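Local coordinates for protein cysteine synthase (Fusobacterium nucleatum subsp. nucleatum strain ATCC 25586, PDB 5XEM) that probably makes L-cysteine from O-acetyl-L-serine and hydrogen sulfide with pyridoxal 5'-phosphate, and can also release hydrogen sulfide from L-cysteine, at residues F175-G180 / V293-D298. Sequence-based numbering, arbitrary orientation.
With PLP (pyridoxal-5'-phosphate), chain D; 85F ((2R)-2-azanyl-3-[(2R)-2-azanyl-3-oxidanyl-3-oxidanylidene-propyl]sulfanyl-propanoic acid), chain C.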
loop_
_atom_site.group_PDB
_atom_site.type_symbol
_atom_site.label_atom_id
_atom_site.label_comp_id
_atom_site.label_asym_id
_atom_site.label_seq_id
_atom_site.Cartn_x
_atom_site.Cartn_y
_atom_site.Cartn_z
ATOM N N PHE A 175 18.935 -15.305 -6.282
ATOM C CA PHE A 175 18.299 -14.244 -5.498
ATOM C C PHE A 175 19.016 -12.963 -5.883
ATOM O O PHE A 175 20.250 -12.925 -5.887
ATOM C CB PHE A 175 18.454 -14.537 -3.995
ATOM C CG PHE A 175 18.060 -13.391 -3.095
ATOM C CD1 PHE A 175 16.735 -12.987 -3.019
ATOM C CD2 PHE A 175 19.011 -12.736 -2.312
ATOM C CE1 PHE A 175 16.351 -11.929 -2.199
ATOM C CE2 PHE A 175 18.636 -11.690 -1.478
ATOM C CZ PHE A 175 17.303 -11.280 -1.436
ATOM N N ILE A 176 18.258 -11.919 -6.244
ATOM C CA ILE A 176 18.832 -10.665 -6.698
ATOM C C ILE A 176 18.154 -9.582 -5.878
ATOM O O ILE A 176 16.921 -9.565 -5.799
ATOM C CB ILE A 176 18.655 -10.445 -8.223
ATOM C CG1 ILE A 176 19.505 -11.483 -8.985
ATOM C CG2 ILE A 176 19.067 -9.022 -8.610
ATOM C CD1 ILE A 176 19.252 -11.604 -10.462
ATOM N N CYS A 177 18.960 -8.701 -5.270
ATOM C CA CYS A 177 18.465 -7.710 -4.323
ATOM C C CYS A 177 19.212 -6.383 -4.446
ATOM O O CYS A 177 20.451 -6.359 -4.544
ATOM C CB CYS A 177 18.616 -8.260 -2.901
ATOM S SG CYS A 177 17.799 -7.305 -1.613
ATOM N N GLY A 178 18.465 -5.282 -4.445
ATOM C CA GLY A 178 19.067 -3.968 -4.478
ATOM C C GLY A 178 19.749 -3.657 -3.163
ATOM O O GLY A 178 19.371 -4.211 -2.138
ATOM N N THR A 179 20.743 -2.773 -3.179
ATOM C CA THR A 179 21.484 -2.415 -1.971
ATOM C C THR A 179 21.511 -0.917 -1.680
ATOM O O THR A 179 21.570 -0.073 -2.589
ATOM C CB THR A 179 22.963 -2.911 -2.014
ATOM O OG1 THR A 179 23.665 -2.272 -3.110
ATOM C CG2 THR A 179 22.989 -4.425 -2.163
ATOM N N GLY A 180 21.475 -0.620 -0.388
ATOM C CA GLY A 180 21.708 0.699 0.171
ATOM C C GLY A 180 22.534 0.505 1.448
ATOM O O GLY A 180 23.740 0.798 1.470
ATOM N N VAL A 293 14.517 -15.159 -7.726
ATOM C CA VAL A 293 13.714 -14.296 -6.829
ATOM C C VAL A 293 14.317 -12.913 -6.795
ATOM O O VAL A 293 15.545 -12.760 -6.615
ATOM C CB VAL A 293 13.622 -14.858 -5.403
ATOM C CG1 VAL A 293 12.858 -13.887 -4.488
ATOM C CG2 VAL A 293 12.931 -16.225 -5.397
ATOM N N VAL A 294 13.460 -11.906 -7.014
ATOM C CA VAL A 294 13.832 -10.507 -6.966
ATOM C C VAL A 294 13.087 -9.897 -5.771
ATOM O O VAL A 294 11.873 -10.049 -5.655
ATOM C CB VAL A 294 13.408 -9.784 -8.262
ATOM C CG1 VAL A 294 13.475 -8.257 -8.139
ATOM C CG2 VAL A 294 14.275 -10.284 -9.409
ATOM N N LEU A 295 13.815 -9.232 -4.886
ATOM C CA LEU A 295 13.185 -8.528 -3.800
ATOM C C LEU A 295 12.760 -7.164 -4.318
ATOM O O LEU A 295 13.590 -6.415 -4.776
ATOM C CB LEU A 295 14.129 -8.377 -2.615
ATOM C CG LEU A 295 13.434 -7.945 -1.317
ATOM C CD1 LEU A 295 12.740 -9.141 -0.664
ATOM C CD2 LEU A 295 14.389 -7.293 -0.363
ATOM N N SER A 296 11.459 -6.882 -4.261
ATOM C CA SER A 296 10.905 -5.542 -4.498
ATOM C C SER A 296 10.834 -4.829 -3.157
ATOM O O SER A 296 9.964 -5.153 -2.323
ATOM C CB SER A 296 9.501 -5.603 -5.095
ATOM O OG SER A 296 8.876 -4.315 -5.089
ATOM N N THR A 297 11.717 -3.857 -2.957
ATOM C CA THR A 297 11.898 -3.252 -1.633
ATOM C C THR A 297 10.700 -2.416 -1.182
ATOM O O THR A 297 10.326 -2.454 -0.005
ATOM C CB THR A 297 13.188 -2.419 -1.572
ATOM O OG1 THR A 297 14.294 -3.281 -1.865
ATOM C CG2 THR A 297 13.357 -1.802 -0.179
ATOM N N ASP A 298 10.082 -1.692 -2.113
ATOM C CA ASP A 298 8.929 -0.863 -1.760
ATOM C C ASP A 298 7.933 -0.731 -2.881
ATOM O O ASP A 298 8.232 -1.052 -4.028
ATOM C CB ASP A 298 9.313 0.499 -1.131
ATOM C CG ASP A 298 9.788 1.549 -2.115
ATOM O OD1 ASP A 298 10.131 1.200 -3.271
ATOM O OD2 ASP A 298 9.869 2.737 -1.704
HETATM N N1 PLP D . 15.160 0.229 -2.131
HETATM C C2 PLP D . 14.563 1.155 -1.364
HETATM C C2A PLP D . 13.275 1.826 -1.844
HETATM C C3 PLP D . 15.091 1.504 -0.108
HETATM O O3 PLP D . 14.461 2.431 0.657
HETATM C C4 PLP D . 16.259 0.897 0.347
HETATM C C4A PLP D . 16.867 1.248 1.695
HETATM C C5 PLP D . 16.852 -0.068 -0.479
HETATM C C6 PLP D . 16.269 -0.380 -1.705
HETATM C C5A PLP D . 18.114 -0.808 -0.092
HETATM O O4P PLP D . 17.826 -1.763 0.992
HETATM P P PLP D . 18.934 -2.203 2.094
HETATM O O1P PLP D . 18.438 -3.313 2.840
HETATM O O2P PLP D . 19.169 -0.993 2.857
HETATM O O3P PLP D . 20.146 -2.486 1.278
HETATM N N 85F C . 16.762 2.524 2.038
HETATM C CA 85F C . 17.370 3.020 3.291
HETATM C CB 85F C . 18.648 3.831 2.986
HETATM S SG 85F C . 20.013 2.848 2.416
HETATM C CD 85F C . 21.415 3.973 2.244
HETATM C CE 85F C . 21.208 5.120 1.219
HETATM N NZ2 85F C . 20.720 4.617 -0.071
HETATM C CZ1 85F C . 22.585 5.803 1.000
HETATM O OH1 85F C . 22.636 6.640 0.050
HETATM O OH2 85F C . 23.573 5.510 1.731
HETATM C C 85F C . 16.394 3.872 4.074
HETATM O OXT 85F C . 15.186 3.679 3.867
HETATM O O 85F C . 16.872 4.680 4.909
HETATM O O HOH W 1 15.640 -5.064 -3.822
#
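C177 lays its SG against the CD2 branch of L295, 3.6 Å away, where two neighbouring parallel strands of the larger sheet begin to part at the cofactor site of this fold type II PLP enzyme. With SG anti to the backbone N (chi1 -170°), the sulfur is carried forward to that branch, and the side chains of C177 and L295 both touch S184 of helix 183-195. On the same face, the F175 ring reaches forward to L295, with CE1 4.2 Å from L295 CB, while CD1 packs on CG1 of V293; T188 and L192 of that helix cover the ring. I176 and V294 occupy the other face, against T274 and A278 of helix 269-284.

The strand pairing rests on two backbone bonds gripping I176 from both ends: its N donates to V293 O at 2.9 Å, and its O accepts L295 N at a longer 3.3 Å. CA-H...O contacts from F175 to V293 O and from V294 to I176 O add to the ladder. Past it the strands splay, and a water bridges them, accepting from G178 N and donating to L295 O at 2.6 Å.

Beyond the water, the two strand ends meet different parts of PLP. On the 293-298 side the contacts are van der Waals: T297 CG2 lies 3.3 Å from pyridine N1, and D298 packs by the C2A methyl while its OD2 is shared by K302, Y303 and N76. The 175-180 side, in a glycine-rich turn before helix 183-195, serves the phosphate, G180 N donating to O3P at 2.8 Å. G180 CA also touches the lanthionine SG, 3.5 Å away.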